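Local coordinates for CRISPR-associated endonuclease C2c1 (Alicyclobacillus acidoterrestris, PDB 5U31), which cleaves double-stranded DNA under the direction of a bound guide RNA after recognising a protospacer adjacent motif, as part of bacterial CRISPR immunity, at residues A[265-270]-A[346-351]; A[521-526]-A[560-565]; A[536-541]-A[988-993]; A[1010-1015]-A[1028-1033]. The protein carries 3 engineered substitutions. All blocks are in the same frame, centred on the assembly; numbering follows the deposited sequence.

Interaction 1: residues A[265-270]-A[346-351]; sequences VHLVNQ and PEYQAL
With CG of L267 anti to the backbone N (chi1 -174°), the leucine stands out from its helix and lays its branched end between Y348 and L351, both of which carry CG beside the backbone N and anti to the carbonyl carbon (chi1 -62° in Y348). The two methyls of L267 divide the work. CD1 lies 3.9 Å from CD1 of the Y348 ring, approaching it obliquely, while CD2 meets L351 CD2 at 3.7 Å and comes equally near the carbonyl oxygen of E347. A350 adds its CB to this pocket, 4.2 Å from L267 CD2. L351 in turn reaches back over the helix, its CD2 4.2 Å from V268 CB, so that one leucine methyl touches both L267 and V268. Farther along the helix, Q270 comes close to the far end of the tyrosine, with its carbonyl O 3.8 Å from Y348 OH. That hydroxyl is hydrogen-bonded to D274, one turn beyond Q270 on helix 262-277, which fixes the outer end of the ring, and L271 also packs on Y348 and L351. No hydrogen bond joins the two segments; their contact is apolar packing. Helix 358-374 covers the neighbouring side, where V268 meets Y362 and L351 meets F358 and L359. Here a helix flank is packed against the turn leading into the short helix 350-353, in the mainly helical REC1 (Helical-1) domain.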
loop_
_atom_site.group_PDB
_atom_site.type_symbol
_atom_site.label_atom_id
_atom_site.label_comp_id
_atom_site.label_asym_id
_atom_site.label_seq_id
_atom_site.Cartn_x
_atom_site.Cartn_y
_atom_site.Cartn_z
ATOM N N VAL A 265 31.361 6.519 -19.610
ATOM C CA VAL A 265 30.093 7.214 -19.810
ATOM C C VAL A 265 29.831 7.428 -21.296
ATOM O O VAL A 265 28.716 7.205 -21.783
ATOM C CB VAL A 265 30.090 8.543 -19.034
ATOM C CG1 VAL A 265 28.775 9.278 -19.236
ATOM C CG2 VAL A 265 30.338 8.286 -17.558
ATOM N N HIS A 266 30.852 7.853 -22.040
ATOM C CA HIS A 266 30.693 8.025 -23.479
ATOM C C HIS A 266 30.436 6.702 -24.187
ATOM O O HIS A 266 29.817 6.695 -25.255
ATOM C CB HIS A 266 31.933 8.712 -24.064
ATOM C CG HIS A 266 31.851 8.965 -25.539
ATOM N ND1 HIS A 266 30.845 9.712 -26.115
ATOM C CD2 HIS A 266 32.655 8.573 -26.555
ATOM C CE1 HIS A 266 31.032 9.766 -27.422
ATOM N NE2 HIS A 266 32.124 9.083 -27.715
ATOM N N LEU A 267 30.874 5.584 -23.604
ATOM C CA LEU A 267 30.727 4.291 -24.263
ATOM C C LEU A 267 29.327 3.720 -24.073
ATOM O O LEU A 267 28.720 3.226 -25.031
ATOM C CB LEU A 267 31.781 3.318 -23.739
ATOM C CG LEU A 267 31.818 1.965 -24.448
ATOM C CD1 LEU A 267 31.923 2.152 -25.957
ATOM C CD2 LEU A 267 32.959 1.117 -23.913
ATOM N N VAL A 268 28.800 3.770 -22.848
ATOM C CA VAL A 268 27.443 3.288 -22.615
ATOM C C VAL A 268 26.427 4.147 -23.367
ATOM O O VAL A 268 25.375 3.649 -23.789
ATOM C CB VAL A 268 27.159 3.232 -21.101
ATOM C CG1 VAL A 268 27.431 4.575 -20.451
ATOM C CG2 VAL A 268 25.738 2.773 -20.832
ATOM N N ASN A 269 26.725 5.434 -23.568
ATOM C CA ASN A 269 25.876 6.270 -24.414
ATOM C C ASN A 269 25.829 5.730 -25.838
ATOM O O ASN A 269 24.757 5.648 -26.450
ATOM C CB ASN A 269 26.376 7.716 -24.411
ATOM C CG ASN A 269 26.038 8.456 -23.131
ATOM O OD1 ASN A 269 25.771 7.848 -22.098
ATOM N ND2 ASN A 269 26.054 9.780 -23.196
ATOM N N GLN A 270 26.991 5.368 -26.389
ATOM C CA GLN A 270 27.008 4.692 -27.681
ATOM C C GLN A 270 26.206 3.402 -27.624
ATOM O O GLN A 270 25.474 3.074 -28.565
ATOM C CB GLN A 270 28.447 4.402 -28.113
ATOM C CG GLN A 270 29.323 5.631 -28.296
ATOM C CD GLN A 270 30.742 5.269 -28.694
ATOM O OE1 GLN A 270 31.014 4.142 -29.109
ATOM N NE2 GLN A 270 31.658 6.225 -28.567
ATOM N N PRO A 346 33.257 -7.213 -28.049
ATOM C CA PRO A 346 34.525 -6.660 -27.548
ATOM C C PRO A 346 34.535 -5.146 -27.456
ATOM O O PRO A 346 35.165 -4.600 -26.541
ATOM C CB PRO A 346 35.559 -7.177 -28.560
ATOM C CG PRO A 346 34.773 -7.481 -29.793
ATOM C CD PRO A 346 33.430 -7.945 -29.316
ATOM N N GLU A 347 33.837 -4.448 -28.356
ATOM C CA GLU A 347 33.859 -2.990 -28.315
ATOM C C GLU A 347 33.239 -2.450 -27.033
ATOM O O GLU A 347 33.638 -1.379 -26.561
ATOM C CB GLU A 347 33.145 -2.408 -29.536
ATOM C CG GLU A 347 31.742 -2.937 -29.779
ATOM C CD GLU A 347 31.005 -2.151 -30.852
ATOM O OE1 GLU A 347 31.194 -0.917 -30.926
ATOM O OE2 GLU A 347 30.241 -2.769 -31.624
ATOM N N TYR A 348 32.282 -3.174 -26.454
ATOM C CA TYR A 348 31.592 -2.742 -25.246
ATOM C C TYR A 348 32.064 -3.468 -23.996
ATOM O O TYR A 348 31.513 -3.229 -22.917
ATOM C CB TYR A 348 30.079 -2.938 -25.395
ATOM C CG TYR A 348 29.443 -2.130 -26.503
ATOM C CD1 TYR A 348 29.401 -0.745 -26.441
ATOM C CD2 TYR A 348 28.865 -2.757 -27.600
ATOM C CE1 TYR A 348 28.812 -0.004 -27.446
ATOM C CE2 TYR A 348 28.274 -2.024 -28.610
ATOM C CZ TYR A 348 28.250 -0.648 -28.527
ATOM O OH TYR A 348 27.664 0.087 -29.530
ATOM N N GLN A 349 33.064 -4.346 -24.106
ATOM C CA GLN A 349 33.477 -5.143 -22.957
ATOM C C GLN A 349 34.098 -4.306 -21.850
ATOM O O GLN A 349 34.152 -4.763 -20.703
ATOM C CB GLN A 349 34.461 -6.226 -23.390
ATOM C CG GLN A 349 33.808 -7.398 -24.080
ATOM C CD GLN A 349 34.799 -8.480 -24.427
ATOM O OE1 GLN A 349 35.949 -8.446 -23.990
ATOM N NE2 GLN A 349 34.361 -9.452 -25.216
ATOM N N ALA A 350 34.564 -3.095 -22.162
ATOM C CA ALA A 350 35.231 -2.266 -21.166
ATOM C C ALA A 350 34.281 -1.754 -20.091
ATOM O O ALA A 350 34.743 -1.343 -19.021
ATOM C CB ALA A 350 35.932 -1.090 -21.851
ATOM N N LEU A 351 32.968 -1.766 -20.343
ATOM C CA LEU A 351 32.021 -1.282 -19.343
ATOM C C LEU A 351 32.026 -2.164 -18.100
ATOM O O LEU A 351 31.916 -1.664 -16.976
ATOM C CB LEU A 351 30.615 -1.205 -19.941
ATOM C CG LEU A 351 30.452 -0.353 -21.204
ATOM C CD1 LEU A 351 29.046 -0.488 -21.772
ATOM C CD2 LEU A 351 30.777 1.103 -20.914
#

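Interaction 2: residues A[521-526]-A[560-565]; sequences PPYAAV and GLLSGL
The carbonyl oxygen of L561 sits beside the Y523 ring, 3.3 Å from its CE2, and also accepts a hydrogen bond from the side-chain amide of Q844. The ring is thus placed against the backbone of the 560-563 turn. Its CG occupies the position between backbone N and carbonyl carbon (chi1 45°), which turns the ring toward L561. The hydroxyl end runs past this leucine, with OH 3.9 Å from L561 CD1, and is bonded to the backbone O of D888. P521, the neighbour two residues back, lays CB over one ring face, 3.4 Å above the plane and offset toward the rim. At the ring edge stands L562 CD2; the same methyl meets P522 CG at 3.6 Å, the leucine and the proline ring crossing at about a right angle. Farther along, V526 and L565 reach toward each other tip to tip, CG1 to CD2 at 4.0 Å, and Y546 of helix 543-549 packs on both. Residues 560-563 form a type I beta turn, closed by S563 N to G560 O at 3.2 Å. The chain then enters strand 566-572 of the RNase H-like RuvC sheet, the strand that carries A571, an engineered alanine at a position inferred to be part of the RuvC active site.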
loop_
_atom_site.group_PDB
_atom_site.type_symbol
_atom_site.label_atom_id
_atom_site.label_comp_id
_atom_site.label_asym_id
_atom_site.label_seq_id
_atom_site.Cartn_x
_atom_site.Cartn_y
_atom_site.Cartn_z
ATOM N N PRO A 521 -1.626 4.489 27.759
ATOM C CA PRO A 521 -1.753 3.371 28.687
ATOM C C PRO A 521 -0.496 3.231 29.520
ATOM O O PRO A 521 0.601 3.643 29.096
ATOM C CB PRO A 521 -1.955 2.164 27.761
ATOM C CG PRO A 521 -2.511 2.738 26.506
ATOM C CD PRO A 521 -1.853 4.075 26.363
ATOM N N PRO A 522 -0.604 2.663 30.723
ATOM C CA PRO A 522 0.582 2.571 31.588
ATOM C C PRO A 522 1.700 1.741 30.983
ATOM O O PRO A 522 2.875 1.993 31.275
ATOM C CB PRO A 522 0.029 1.934 32.867
ATOM C CG PRO A 522 -1.168 1.161 32.409
ATOM C CD PRO A 522 -1.772 1.982 31.307
ATOM N N TYR A 523 1.372 0.768 30.136
ATOM C CA TYR A 523 2.390 -0.064 29.510
ATOM C C TYR A 523 3.032 0.589 28.296
ATOM O O TYR A 523 3.889 -0.035 27.663
ATOM C CB TYR A 523 1.798 -1.418 29.111
ATOM C CG TYR A 523 0.447 -1.342 28.437
ATOM C CD1 TYR A 523 0.338 -1.046 27.084
ATOM C CD2 TYR A 523 -0.718 -1.588 29.150
ATOM C CE1 TYR A 523 -0.896 -0.986 26.465
ATOM C CE2 TYR A 523 -1.955 -1.530 28.541
ATOM C CZ TYR A 523 -2.038 -1.228 27.200
ATOM O OH TYR A 523 -3.269 -1.174 26.590
ATOM N N ALA A 524 2.647 1.817 27.951
ATOM C CA ALA A 524 3.288 2.497 26.835
ATOM C C ALA A 524 4.656 3.052 27.202
ATOM O O ALA A 524 5.466 3.307 26.306
ATOM C CB ALA A 524 2.391 3.621 26.314
ATOM N N ALA A 525 4.934 3.237 28.493
ATOM C CA ALA A 525 6.234 3.712 28.947
ATOM C C ALA A 525 7.305 2.631 28.913
ATOM O O ALA A 525 8.472 2.931 29.186
ATOM C CB ALA A 525 6.123 4.277 30.365
ATOM N N VAL A 526 6.940 1.393 28.588
ATOM C CA VAL A 526 7.878 0.277 28.578
ATOM C C VAL A 526 8.379 0.045 27.157
ATOM O O VAL A 526 9.520 -0.381 26.948
ATOM C CB VAL A 526 7.220 -0.987 29.163
ATOM C CG1 VAL A 526 8.182 -2.156 29.149
ATOM C CG2 VAL A 526 6.765 -0.717 30.574
ATOM N N GLY A 560 -7.668 -7.697 31.015
ATOM C CA GLY A 560 -6.351 -8.055 31.499
ATOM C C GLY A 560 -5.206 -7.212 30.991
ATOM O O GLY A 560 -4.044 -7.572 31.224
ATOM N N LEU A 561 -5.476 -6.098 30.310
ATOM C CA LEU A 561 -4.403 -5.278 29.761
ATOM C C LEU A 561 -3.579 -4.587 30.837
ATOM O O LEU A 561 -2.475 -4.121 30.543
ATOM C CB LEU A 561 -4.980 -4.235 28.809
ATOM C CG LEU A 561 -5.443 -4.760 27.453
ATOM C CD1 LEU A 561 -6.199 -3.680 26.701
ATOM C CD2 LEU A 561 -4.249 -5.251 26.639
ATOM N N LEU A 562 -4.081 -4.502 32.066
ATOM C CA LEU A 562 -3.352 -3.849 33.142
ATOM C C LEU A 562 -2.667 -4.843 34.065
ATOM O O LEU A 562 -2.169 -4.450 35.126
ATOM C CB LEU A 562 -4.286 -2.939 33.943
ATOM C CG LEU A 562 -4.812 -1.672 33.258
ATOM C CD1 LEU A 562 -5.016 -0.560 34.277
ATOM C CD2 LEU A 562 -3.890 -1.207 32.137
ATOM N N SER A 563 -2.623 -6.117 33.683
ATOM C CA SER A 563 -1.993 -7.157 34.486
ATOM C C SER A 563 -1.207 -8.066 33.557
ATOM O O SER A 563 -1.779 -8.660 32.636
ATOM C CB SER A 563 -3.034 -7.955 35.268
ATOM O OG SER A 563 -3.894 -8.660 34.391
ATOM N N GLY A 564 0.092 -8.180 33.801
ATOM C CA GLY A 564 0.972 -8.920 32.927
ATOM C C GLY A 564 1.565 -8.043 31.841
ATOM O O GLY A 564 1.199 -6.880 31.654
ATOM N N LEU A 565 2.512 -8.626 31.109
ATOM C CA LEU A 565 3.195 -7.909 30.033
ATOM C C LEU A 565 3.525 -8.930 28.947
ATOM O O LEU A 565 4.474 -9.706 29.092
ATOM C CB LEU A 565 4.443 -7.209 30.553
ATOM C CG LEU A 565 5.103 -6.183 29.631
ATOM C CD1 LEU A 565 4.098 -5.128 29.190
ATOM C CD2 LEU A 565 6.294 -5.538 30.319
#

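Interaction 3: residues A[536-541]-A[988-993]; sequences AFVHFD and RLWSDF
The F540 ring meets the Schellman end of helix 977-990, the RuvC-III helix, with its edge: L989 O and D992 OD1 both lie near the ring plane, the first 3.7 Å from CZ and the second 3.9 Å from CE2. One face of the same ring is covered from within its own segment by V538 CG1. The carboxylate of D992 is turned 33° from the F540 ring, and its other oxygen, OD2, stands at the edge of F537. In the Schellman motif D992 takes a positive phi (52°) and F993 N bonds back to R988 O. The carbonyl of L989 points toward the F540 ring; W990 O lies obliquely to it, 3.4 Å from F540 CE1. The V538 and L989 side chains cross at about a right angle, V538 CG2 touching L989 CD2 at 3.5 Å. V538 CG2 also meets W990 CZ3 at 4.3 Å, obliquely to an indole that has L989 CD1 over one face. L847 of strand 845-850 and M894 of edge strand 890-895 pack on L989, so the hairpin of the first RuvC region and the helix of the third share one apolar layer. D992 makes long, weak ion pairs with K606 and R1021. Past the helix end, F993 folds back over R988, placing CE2 3.4 Å above the centre of its guanidinium.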
loop_
_atom_site.group_PDB
_atom_site.type_symbol
_atom_site.label_atom_id
_atom_site.label_comp_id
_atom_site.label_asym_id
_atom_site.label_seq_id
_atom_site.Cartn_x
_atom_site.Cartn_y
_atom_site.Cartn_z
ATOM N N ALA A 536 9.943 -0.708 17.286
ATOM C CA ALA A 536 9.748 -1.021 18.693
ATOM C C ALA A 536 11.084 -1.148 19.407
ATOM O O ALA A 536 12.006 -1.806 18.914
ATOM C CB ALA A 536 8.952 -2.315 18.844
ATOM N N PHE A 537 11.179 -0.518 20.575
ATOM C CA PHE A 537 12.340 -0.631 21.444
ATOM C C PHE A 537 11.860 -0.745 22.884
ATOM O O PHE A 537 10.951 -0.021 23.301
ATOM C CB PHE A 537 13.288 0.568 21.284
ATOM C CG PHE A 537 14.014 0.596 19.963
ATOM C CD1 PHE A 537 15.146 -0.179 19.763
ATOM C CD2 PHE A 537 13.571 1.402 18.926
ATOM C CE1 PHE A 537 15.817 -0.157 18.554
ATOM C CE2 PHE A 537 14.240 1.430 17.714
ATOM C CZ PHE A 537 15.364 0.649 17.529
ATOM N N VAL A 538 12.472 -1.657 23.634
ATOM C CA VAL A 538 12.051 -1.968 24.995
ATOM C C VAL A 538 12.862 -1.142 25.983
ATOM O O VAL A 538 14.097 -1.100 25.909
ATOM C CB VAL A 538 12.210 -3.469 25.288
ATOM C CG1 VAL A 538 12.087 -3.727 26.772
ATOM C CG2 VAL A 538 11.174 -4.264 24.537
ATOM N N HIS A 539 12.169 -0.496 26.918
ATOM C CA HIS A 539 12.807 0.164 28.055
ATOM C C HIS A 539 13.118 -0.897 29.102
ATOM O O HIS A 539 12.330 -1.150 30.014
ATOM C CB HIS A 539 11.907 1.254 28.622
ATOM C CG HIS A 539 11.959 2.542 27.862
ATOM N ND1 HIS A 539 12.631 3.651 28.327
ATOM C CD2 HIS A 539 11.421 2.898 26.671
ATOM C CE1 HIS A 539 12.505 4.635 27.455
ATOM N NE2 HIS A 539 11.776 4.205 26.442
ATOM N N PHE A 540 14.290 -1.526 28.973
ATOM C CA PHE A 540 14.662 -2.597 29.891
ATOM C C PHE A 540 14.787 -2.111 31.330
ATOM O O PHE A 540 14.654 -2.917 32.257
ATOM C CB PHE A 540 15.972 -3.246 29.437
ATOM C CG PHE A 540 15.938 -3.758 28.023
ATOM C CD1 PHE A 540 15.355 -4.978 27.725
ATOM C CD2 PHE A 540 16.493 -3.019 26.991
ATOM C CE1 PHE A 540 15.323 -5.449 26.424
ATOM C CE2 PHE A 540 16.464 -3.483 25.692
ATOM C CZ PHE A 540 15.879 -4.700 25.408
ATOM N N ASP A 541 15.031 -0.814 31.539
ATOM C CA ASP A 541 15.090 -0.281 32.897
ATOM C C ASP A 541 13.747 -0.410 33.604
ATOM O O ASP A 541 13.689 -0.747 34.793
ATOM C CB ASP A 541 15.524 1.185 32.869
ATOM C CG ASP A 541 17.027 1.350 32.822
ATOM O OD1 ASP A 541 17.742 0.336 32.961
ATOM O OD2 ASP A 541 17.494 2.497 32.647
ATOM N N ARG A 988 14.645 -10.803 18.888
ATOM C CA ARG A 988 15.335 -9.540 18.659
ATOM C C ARG A 988 14.805 -8.421 19.543
ATOM O O ARG A 988 15.533 -7.463 19.822
ATOM C CB ARG A 988 15.215 -9.142 17.190
ATOM C CG ARG A 988 15.864 -10.134 16.267
ATOM C CD ARG A 988 15.790 -9.715 14.826
ATOM N NE ARG A 988 16.567 -10.634 14.003
ATOM C CZ ARG A 988 16.843 -10.436 12.721
ATOM N NH1 ARG A 988 16.404 -9.345 12.110
ATOM N NH2 ARG A 988 17.562 -11.328 12.055
ATOM N N LEU A 989 13.549 -8.518 19.982
ATOM C CA LEU A 989 12.989 -7.503 20.868
ATOM C C LEU A 989 13.699 -7.504 22.215
ATOM O O LEU A 989 14.193 -6.465 22.673
ATOM C CB LEU A 989 11.490 -7.749 21.054
ATOM C CG LEU A 989 10.517 -6.573 21.188
ATOM C CD1 LEU A 989 9.644 -6.739 22.418
ATOM C CD2 LEU A 989 11.239 -5.248 21.212
ATOM N N TRP A 990 13.770 -8.669 22.860
ATOM C CA TRP A 990 14.264 -8.771 24.225
ATOM C C TRP A 990 15.779 -8.691 24.328
ATOM O O TRP A 990 16.298 -8.609 25.446
ATOM C CB TRP A 990 13.784 -10.080 24.861
ATOM C CG TRP A 990 12.312 -10.289 24.745
ATOM C CD1 TRP A 990 11.677 -11.259 24.029
ATOM C CD2 TRP A 990 11.281 -9.497 25.350
ATOM N NE1 TRP A 990 10.313 -11.127 24.155
ATOM C CE2 TRP A 990 10.045 -10.052 24.962
ATOM C CE3 TRP A 990 11.283 -8.375 26.187
ATOM C CZ2 TRP A 990 8.826 -9.525 25.380
ATOM C CZ3 TRP A 990 10.072 -7.851 26.598
ATOM C CH2 TRP A 990 8.861 -8.425 26.193
ATOM N N SER A 991 16.500 -8.718 23.208
ATOM C CA SER A 991 17.955 -8.679 23.235
ATOM C C SER A 991 18.540 -7.428 22.601
ATOM O O SER A 991 19.769 -7.330 22.498
ATOM C CB SER A 991 18.535 -9.911 22.529
ATOM O OG SER A 991 18.292 -9.851 21.137
ATOM N N ASP A 992 17.708 -6.479 22.177
ATOM C CA ASP A 992 18.156 -5.268 21.491
ATOM C C ASP A 992 19.063 -5.626 20.315
ATOM O O ASP A 992 20.216 -5.202 20.224
ATOM C CB ASP A 992 18.865 -4.317 22.459
ATOM C CG ASP A 992 18.766 -2.868 22.027
ATOM O OD1 ASP A 992 18.750 -1.987 22.911
ATOM O OD2 ASP A 992 18.680 -2.611 20.808
ATOM N N PHE A 993 18.521 -6.437 19.417
ATOM C CA PHE A 993 19.316 -6.977 18.326
ATOM C C PHE A 993 19.729 -5.882 17.353
ATOM O O PHE A 993 18.953 -4.975 17.037
ATOM C CB PHE A 993 18.526 -8.058 17.595
ATOM C CG PHE A 993 19.162 -8.534 16.321
ATOM C CD1 PHE A 993 20.061 -9.586 16.333
ATOM C CD2 PHE A 993 18.839 -7.950 15.106
ATOM C CE1 PHE A 993 20.636 -10.036 15.163
ATOM C CE2 PHE A 993 19.414 -8.394 13.934
ATOM C CZ PHE A 993 20.311 -9.438 13.961
#

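Interaction 4: residues A[1010-1015]-A[1028-1033]; sequences ELVLIP and NKVFYT
Two backbone hydrogen bonds pair L1013 with F1031: L1013 N donates to F1031 O at 2.7 Å, nearly straight at 171°, and F1031 N returns to L1013 O at 3.1 Å. Both donors lie in the plane of the carbonyl they address. They form a single antiparallel hydrogen-bonded pair; end to end, 1010-1015 and 1029-1032 run 127° apart, well short of straight antiparallel. On the side bearing V1012 and V1030, the two valines cross at about a right angle, V1012 CG2 to V1030 CG1 at 3.7 Å, and V1030 CG2 also reaches I1014 CG1. The face of L1013 and F1031 brings their CB atoms 4.0 Å apart. With CG of F1031 beside its backbone N (chi1 -55°), the ring swings toward P1015, whose CG lies 3.8 Å from CE2 and whose CB stands at the ring edge, in plane. At the other end E1010 OE2 comes 3.6 Å from Y1032 CB, while OE1 makes a salt bridge to R1042. Strands 1011-1015 and 1031-1032 are the outermost of a six-stranded antiparallel Nuc-II sheet, so the L1013-F1031 bridge joins the two edge strands, consistent with a barrel-like closure; L1078 packs on both L1013 and F1031, and W1091 meets the F1031 ring edge-to-face.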
loop_
_atom_site.group_PDB
_atom_site.type_symbol
_atom_site.label_atom_id
_atom_site.label_comp_id
_atom_site.label_asym_id
_atom_site.label_seq_id
_atom_site.Cartn_x
_atom_site.Cartn_y
_atom_site.Cartn_z
ATOM N N GLU A 1010 49.285 -4.107 7.065
ATOM C CA GLU A 1010 48.704 -5.246 6.374
ATOM C C GLU A 1010 47.350 -4.878 5.779
ATOM O O GLU A 1010 46.681 -3.936 6.219
ATOM C CB GLU A 1010 48.555 -6.449 7.315
ATOM C CG GLU A 1010 47.582 -6.250 8.465
ATOM C CD GLU A 1010 47.341 -7.533 9.243
ATOM O OE1 GLU A 1010 47.520 -7.531 10.480
ATOM O OE2 GLU A 1010 46.980 -8.549 8.610
ATOM N N LEU A 1011 46.962 -5.635 4.755
ATOM C CA LEU A 1011 45.661 -5.469 4.122
ATOM C C LEU A 1011 44.596 -6.115 4.996
ATOM O O LEU A 1011 44.668 -7.311 5.294
ATOM C CB LEU A 1011 45.658 -6.079 2.722
ATOM C CG LEU A 1011 46.095 -5.157 1.583
ATOM C CD1 LEU A 1011 46.049 -5.887 0.245
ATOM C CD2 LEU A 1011 45.232 -3.898 1.551
ATOM N N VAL A 1012 43.615 -5.320 5.413
ATOM C CA VAL A 1012 42.569 -5.764 6.320
ATOM C C VAL A 1012 41.239 -5.209 5.831
ATOM O O VAL A 1012 41.180 -4.361 4.940
ATOM C CB VAL A 1012 42.838 -5.322 7.773
ATOM C CG1 VAL A 1012 43.977 -6.129 8.371
ATOM C CG2 VAL A 1012 43.158 -3.842 7.811
ATOM N N LEU A 1013 40.161 -5.705 6.427
ATOM C CA LEU A 1013 38.816 -5.241 6.120
ATOM C C LEU A 1013 38.404 -4.200 7.151
ATOM O O LEU A 1013 38.417 -4.474 8.355
ATOM C CB LEU A 1013 37.826 -6.404 6.103
ATOM C CG LEU A 1013 37.784 -7.226 4.818
ATOM C CD1 LEU A 1013 36.554 -8.102 4.821
ATOM C CD2 LEU A 1013 37.773 -6.315 3.612
ATOM N N ILE A 1014 38.043 -3.011 6.679
ATOM C CA ILE A 1014 37.617 -1.918 7.547
ATOM C C ILE A 1014 36.092 -1.875 7.524
ATOM O O ILE A 1014 35.509 -1.523 6.487
ATOM C CB ILE A 1014 38.218 -0.578 7.107
ATOM C CG1 ILE A 1014 39.745 -0.649 7.146
ATOM C CG2 ILE A 1014 37.702 0.547 7.995
ATOM C CD1 ILE A 1014 40.425 0.600 6.645
ATOM N N PRO A 1015 35.418 -2.209 8.622
ATOM C CA PRO A 1015 33.952 -2.264 8.598
ATOM C C PRO A 1015 33.334 -0.886 8.444
ATOM O O PRO A 1015 33.784 0.090 9.050
ATOM C CB PRO A 1015 33.604 -2.880 9.956
ATOM C CG PRO A 1015 34.748 -2.487 10.835
ATOM C CD PRO A 1015 35.963 -2.534 9.950
ATOM N N ASN A 1028 36.826 0.763 16.479
ATOM C CA ASN A 1028 38.232 0.570 16.808
ATOM C C ASN A 1028 38.774 -0.785 16.366
ATOM O O ASN A 1028 39.868 -1.163 16.800
ATOM C CB ASN A 1028 38.439 0.741 18.318
ATOM C CG ASN A 1028 37.464 -0.091 19.140
ATOM O OD1 ASN A 1028 36.317 -0.303 18.742
ATOM N ND2 ASN A 1028 37.920 -0.565 20.297
ATOM N N LYS A 1029 38.055 -1.516 15.517
ATOM C CA LYS A 1029 38.399 -2.893 15.196
ATOM C C LYS A 1029 38.492 -3.080 13.688
ATOM O O LYS A 1029 37.877 -2.349 12.907
ATOM C CB LYS A 1029 37.375 -3.870 15.791
ATOM C CG LYS A 1029 37.044 -3.593 17.251
ATOM C CD LYS A 1029 37.249 -4.819 18.121
ATOM C CE LYS A 1029 36.269 -5.918 17.755
ATOM N NZ LYS A 1029 36.445 -7.118 18.615
ATOM N N VAL A 1030 39.266 -4.090 13.289
ATOM C CA VAL A 1030 39.547 -4.362 11.885
ATOM C C VAL A 1030 39.756 -5.866 11.733
ATOM O O VAL A 1030 40.123 -6.553 12.689
ATOM C CB VAL A 1030 40.766 -3.531 11.412
ATOM C CG1 VAL A 1030 42.016 -4.394 11.271
ATOM C CG2 VAL A 1030 40.443 -2.779 10.129
ATOM N N PHE A 1031 39.503 -6.385 10.529
ATOM C CA PHE A 1031 39.461 -7.825 10.283
ATOM C C PHE A 1031 40.573 -8.256 9.334
ATOM O O PHE A 1031 40.742 -7.663 8.265
ATOM C CB PHE A 1031 38.112 -8.245 9.697
ATOM C CG PHE A 1031 36.935 -7.843 10.525
ATOM C CD1 PHE A 1031 36.493 -8.648 11.556
ATOM C CD2 PHE A 1031 36.260 -6.666 10.263
ATOM C CE1 PHE A 1031 35.406 -8.282 12.315
ATOM C CE2 PHE A 1031 35.173 -6.295 11.021
ATOM C CZ PHE A 1031 34.746 -7.105 12.050
ATOM N N TYR A 1032 41.295 -9.313 9.704
ATOM C CA TYR A 1032 42.391 -9.842 8.905
ATOM C C TYR A 1032 42.110 -11.288 8.503
ATOM O O TYR A 1032 41.199 -11.939 9.019
ATOM C CB TYR A 1032 43.725 -9.753 9.659
ATOM C CG TYR A 1032 43.854 -10.713 10.823
ATOM C CD1 TYR A 1032 43.443 -10.347 12.096
ATOM C CD2 TYR A 1032 44.396 -11.982 10.651
ATOM C CE1 TYR A 1032 43.563 -11.219 13.166
ATOM C CE2 TYR A 1032 44.514 -12.860 11.712
ATOM C CZ TYR A 1032 44.097 -12.472 12.968
ATOM O OH TYR A 1032 44.211 -13.341 14.030
ATOM N N THR A 1033 42.924 -11.790 7.574
ATOM C CA THR A 1033 42.728 -13.116 7.007
ATOM C C THR A 1033 44.068 -13.762 6.703
ATOM O O THR A 1033 45.097 -13.093 6.578
ATOM C CB THR A 1033 41.913 -13.081 5.710
ATOM O OG1 THR A 1033 41.367 -11.775 5.520
ATOM C CG2 THR A 1033 40.792 -14.085 5.760
#

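How the interactions relate
From the N terminus, interaction 1 comes first, closing a 75-residue excursion within REC1, about half helix and without strand, before any other contact opens. Interactions 2 and 3 follow and cross: 521-526, 536-541, 560-565 and 988-993 alternate along the chain. Interaction 2 is local to the first RuvC region, whereas interaction 3 spans 446 residues, through the bridge helix, REC2, RuvC-II and the first Nuc region, and ties the first RuvC region to RuvC-III. They also touch, V526 O lying 2.7 Å from H539 N, a probable backbone hydrogen bond. Interaction 4 closes a 12-residue connection holding helix 1019-1026 in Nuc-II, its nearest atoms about 15 Å from interaction 3. Interactions 1 and 2 lie on opposite sides of the chain's centre.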